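Local coordinates for protein aspartokinase 1, chloroplastic (Arabidopsis thaliana, PDB 2CDQ) that phosphorylates aspartate with ATP to open the pathway to lysine, threonine, methionine and isoleucine, and binds lysine and S-adenosylmethionine as allosteric effectors, at residues A[121-125]-A[142-146]. Sequence-based numbering, arbitrary orientation.
Sequences ELEQL and YLVSF
Glu121 and Tyr142 form the one hydrogen bond between the segments: the phenol OH of Tyr142 donates to Glu121 OE1 over 2.7 Å, nearly along its C-O axis. The carboxylate and phenol planes are nearly parallel, 11° apart, with OE1 at the ring's edge. The same OE1 approaches Phe146 CZ at 3.4 Å, the carboxylate about perpendicular to that ring. A long acidic chain and an amphipathic ring suit this partly exposed margin.

Most of the remaining contacts are apolar. The branched end of Leu125 straddles CD2 of Tyr142, with Leu125 CD1 3.6 Å from Tyr142 CD2. The other methyl of Leu125, CD2, lies 4.0 Å from Leu143 CG. With CG of Leu125 anti to the backbone N (chi1 -179°), both methyls reach the facing helix. Phe146 packs beside this leucine; CA of Leu122 lies over one face of the ring, nearer its edge than its centre, and Glu121 CB is 3.7 Å from Phe146 CE1. A broad, buried aromatic can thus meet Glu121, Leu122 and Leu125 at once. Deeper in, Leu122 CD1 meets Leu143 CD2 at 3.9 Å, and both touch Leu73 of helix 69-80, so compact aliphatic groups suit this layer.

Helices 113-132 and 137-161 thus pack as a nearly antiparallel helical hairpin, their local axes 10.6 Å apart at 155°, within the amino acid kinase domain; the second carries substrate-binding Glu148, whose side chain is about 7 Å from that of Phe146.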
ATOM      1  N   GLU A 121      -2.022  48.652   1.398  1.00 66.57           N
ATOM      2  CA  GLU A 121      -3.033  47.626   1.624  1.00 66.75           C
ATOM      3  C   GLU A 121      -2.500  46.426   2.406  1.00 66.48           C
ATOM      4  O   GLU A 121      -3.100  46.021   3.402  1.00 66.48           O
ATOM      5  CB  GLU A 121      -3.604  47.149   0.290  1.00 66.99           C
ATOM      6  CG  GLU A 121      -4.941  47.755  -0.092  1.00 68.75           C
ATOM      7  CD  GLU A 121      -5.709  46.867  -1.067  1.00 71.31           C
ATOM      8  OE1 GLU A 121      -5.901  45.664  -0.759  1.00 71.32           O
ATOM      9  OE2 GLU A 121      -6.120  47.371  -2.140  1.00 72.64           O
ATOM     10  N   LEU A 122      -1.378  45.866   1.948  1.00 66.28           N
ATOM     11  CA  LEU A 122      -0.753  44.707   2.591  1.00 65.89           C
ATOM     12  C   LEU A 122      -0.512  44.946   4.079  1.00 65.78           C
ATOM     13  O   LEU A 122      -0.877  44.115   4.913  1.00 65.61           O
ATOM     14  CB  LEU A 122       0.554  44.325   1.882  1.00 65.73           C
ATOM     15  CG  LEU A 122       1.442  43.242   2.510  1.00 65.37           C
ATOM     16  CD1 LEU A 122       0.697  41.925   2.685  1.00 65.65           C
ATOM     17  CD2 LEU A 122       2.689  43.033   1.674  1.00 65.32           C
ATOM     18  N   GLU A 123       0.094  46.086   4.400  1.00 65.81           N
ATOM     19  CA  GLU A 123       0.325  46.482   5.788  1.00 65.95           C
ATOM     20  C   GLU A 123      -0.997  46.644   6.553  1.00 66.13           C
ATOM     21  O   GLU A 123      -1.098  46.257   7.722  1.00 66.20           O
ATOM     22  CB  GLU A 123       1.150  47.773   5.843  1.00 65.87           C
ATOM     23  CG  GLU A 123       1.650  48.141   7.236  1.00 65.44           C
ATOM     24  CD  GLU A 123       2.788  49.146   7.215  1.00 65.24           C
ATOM     25  OE1 GLU A 123       3.392  49.363   6.141  1.00 64.76           O
ATOM     26  OE2 GLU A 123       3.089  49.712   8.286  1.00 65.64           O
ATOM     27  N   GLN A 124      -2.003  47.205   5.886  1.00 66.15           N
ATOM     28  CA  GLN A 124      -3.324  47.351   6.481  1.00 66.33           C
ATOM     29  C   GLN A 124      -3.962  45.996   6.789  1.00 66.16           C
ATOM     30  O   GLN A 124      -4.552  45.816   7.862  1.00 66.45           O
ATOM     31  CB  GLN A 124      -4.243  48.193   5.588  1.00 66.51           C
ATOM     32  CG  GLN A 124      -3.880  49.676   5.534  1.00 67.64           C
ATOM     33  CD  GLN A 124      -3.906  50.339   6.902  1.00 69.24           C
ATOM     34  OE1 GLN A 124      -2.860  50.680   7.460  1.00 69.81           O
ATOM     35  NE2 GLN A 124      -5.101  50.513   7.454  1.00 69.90           N
ATOM     36  N   LEU A 125      -3.829  45.047   5.859  1.00 65.72           N
ATOM     37  CA  LEU A 125      -4.394  43.708   6.040  1.00 65.25           C
ATOM     38  C   LEU A 125      -3.749  42.987   7.213  1.00 65.11           C
ATOM     39  O   LEU A 125      -4.436  42.334   7.999  1.00 65.11           O
ATOM     40  CB  LEU A 125      -4.252  42.869   4.769  1.00 65.12           C
ATOM     41  CG  LEU A 125      -4.845  41.456   4.843  1.00 65.07           C
ATOM     42  CD1 LEU A 125      -6.352  41.468   4.651  1.00 64.86           C
ATOM     43  CD2 LEU A 125      -4.198  40.560   3.818  1.00 65.82           C
ATOM     44  N   TYR A 142      -6.258  35.729   0.200  1.00 61.00           N
ATOM     45  CA  TYR A 142      -6.188  37.149  -0.126  1.00 60.32           C
ATOM     46  C   TYR A 142      -4.768  37.668   0.094  1.00 59.67           C
ATOM     47  O   TYR A 142      -4.204  38.332  -0.774  1.00 59.03           O
ATOM     48  CB  TYR A 142      -7.212  37.951   0.694  1.00 60.40           C
ATOM     49  CG  TYR A 142      -7.286  39.420   0.327  1.00 60.56           C
ATOM     50  CD1 TYR A 142      -7.837  39.831  -0.889  1.00 61.08           C
ATOM     51  CD2 TYR A 142      -6.810  40.397   1.199  1.00 60.53           C
ATOM     52  CE1 TYR A 142      -7.900  41.182  -1.233  1.00 61.38           C
ATOM     53  CE2 TYR A 142      -6.869  41.746   0.871  1.00 60.98           C
ATOM     54  CZ  TYR A 142      -7.414  42.133  -0.347  1.00 61.65           C
ATOM     55  OH  TYR A 142      -7.472  43.473  -0.674  1.00 62.21           O
ATOM     56  N   LEU A 143      -4.200  37.324   1.249  1.00 59.37           N
ATOM     57  CA  LEU A 143      -2.841  37.700   1.626  1.00 59.10           C
ATOM     58  C   LEU A 143      -1.837  37.344   0.523  1.00 59.24           C
ATOM     59  O   LEU A 143      -1.151  38.230  -0.002  1.00 59.20           O
ATOM     60  CB  LEU A 143      -2.460  37.016   2.942  1.00 58.88           C
ATOM     61  CG  LEU A 143      -1.497  37.646   3.958  1.00 58.77           C
ATOM     62  CD1 LEU A 143      -1.094  36.601   4.981  1.00 58.13           C
ATOM     63  CD2 LEU A 143      -0.250  38.233   3.331  1.00 59.36           C
ATOM     64  N   VAL A 144      -1.767  36.066   0.148  1.00 59.28           N
ATOM     65  CA  VAL A 144      -0.789  35.644  -0.861  1.00 59.52           C
ATOM     66  C   VAL A 144      -1.052  36.232  -2.258  1.00 59.85           C
ATOM     67  O   VAL A 144      -0.131  36.294  -3.075  1.00 60.16           O
ATOM     68  CB  VAL A 144      -0.570  34.090  -0.934  1.00 59.51           C
ATOM     69  CG1 VAL A 144      -0.677  33.444   0.434  1.00 59.25           C
ATOM     70  CG2 VAL A 144      -1.519  33.437  -1.904  1.00 59.39           C
ATOM     71  N   SER A 145      -2.286  36.676  -2.522  1.00 59.98           N
ATOM     72  CA  SER A 145      -2.641  37.233  -3.835  1.00 60.00           C
ATOM     73  C   SER A 145      -1.833  38.491  -4.156  1.00 60.21           C
ATOM     74  O   SER A 145      -1.582  38.796  -5.322  1.00 60.33           O
ATOM     75  CB  SER A 145      -4.149  37.502  -3.951  1.00 60.01           C
ATOM     76  OG  SER A 145      -4.540  38.733  -3.350  1.00 59.79           O
ATOM     77  N   PHE A 146      -1.413  39.201  -3.113  1.00 60.31           N
ATOM     78  CA  PHE A 146      -0.566  40.381  -3.259  1.00 60.34           C
ATOM     79  C   PHE A 146       0.725  40.076  -3.997  1.00 60.31           C
ATOM     80  O   PHE A 146       1.228  40.909  -4.743  1.00 60.46           O
ATOM     81  CB  PHE A 146      -0.245  40.971  -1.893  1.00 60.36           C
ATOM     82  CG  PHE A 146      -1.348  41.806  -1.329  1.00 60.37           C
ATOM     83  CD1 PHE A 146      -1.366  43.178  -1.531  1.00 59.97           C
ATOM     84  CD2 PHE A 146      -2.375  41.222  -0.601  1.00 60.29           C
ATOM     85  CE1 PHE A 146      -2.379  43.953  -1.010  1.00 59.92           C
ATOM     86  CE2 PHE A 146      -3.397  41.993  -0.083  1.00 60.22           C
ATOM     87  CZ  PHE A 146      -3.401  43.360  -0.287  1.00 60.12           C
TER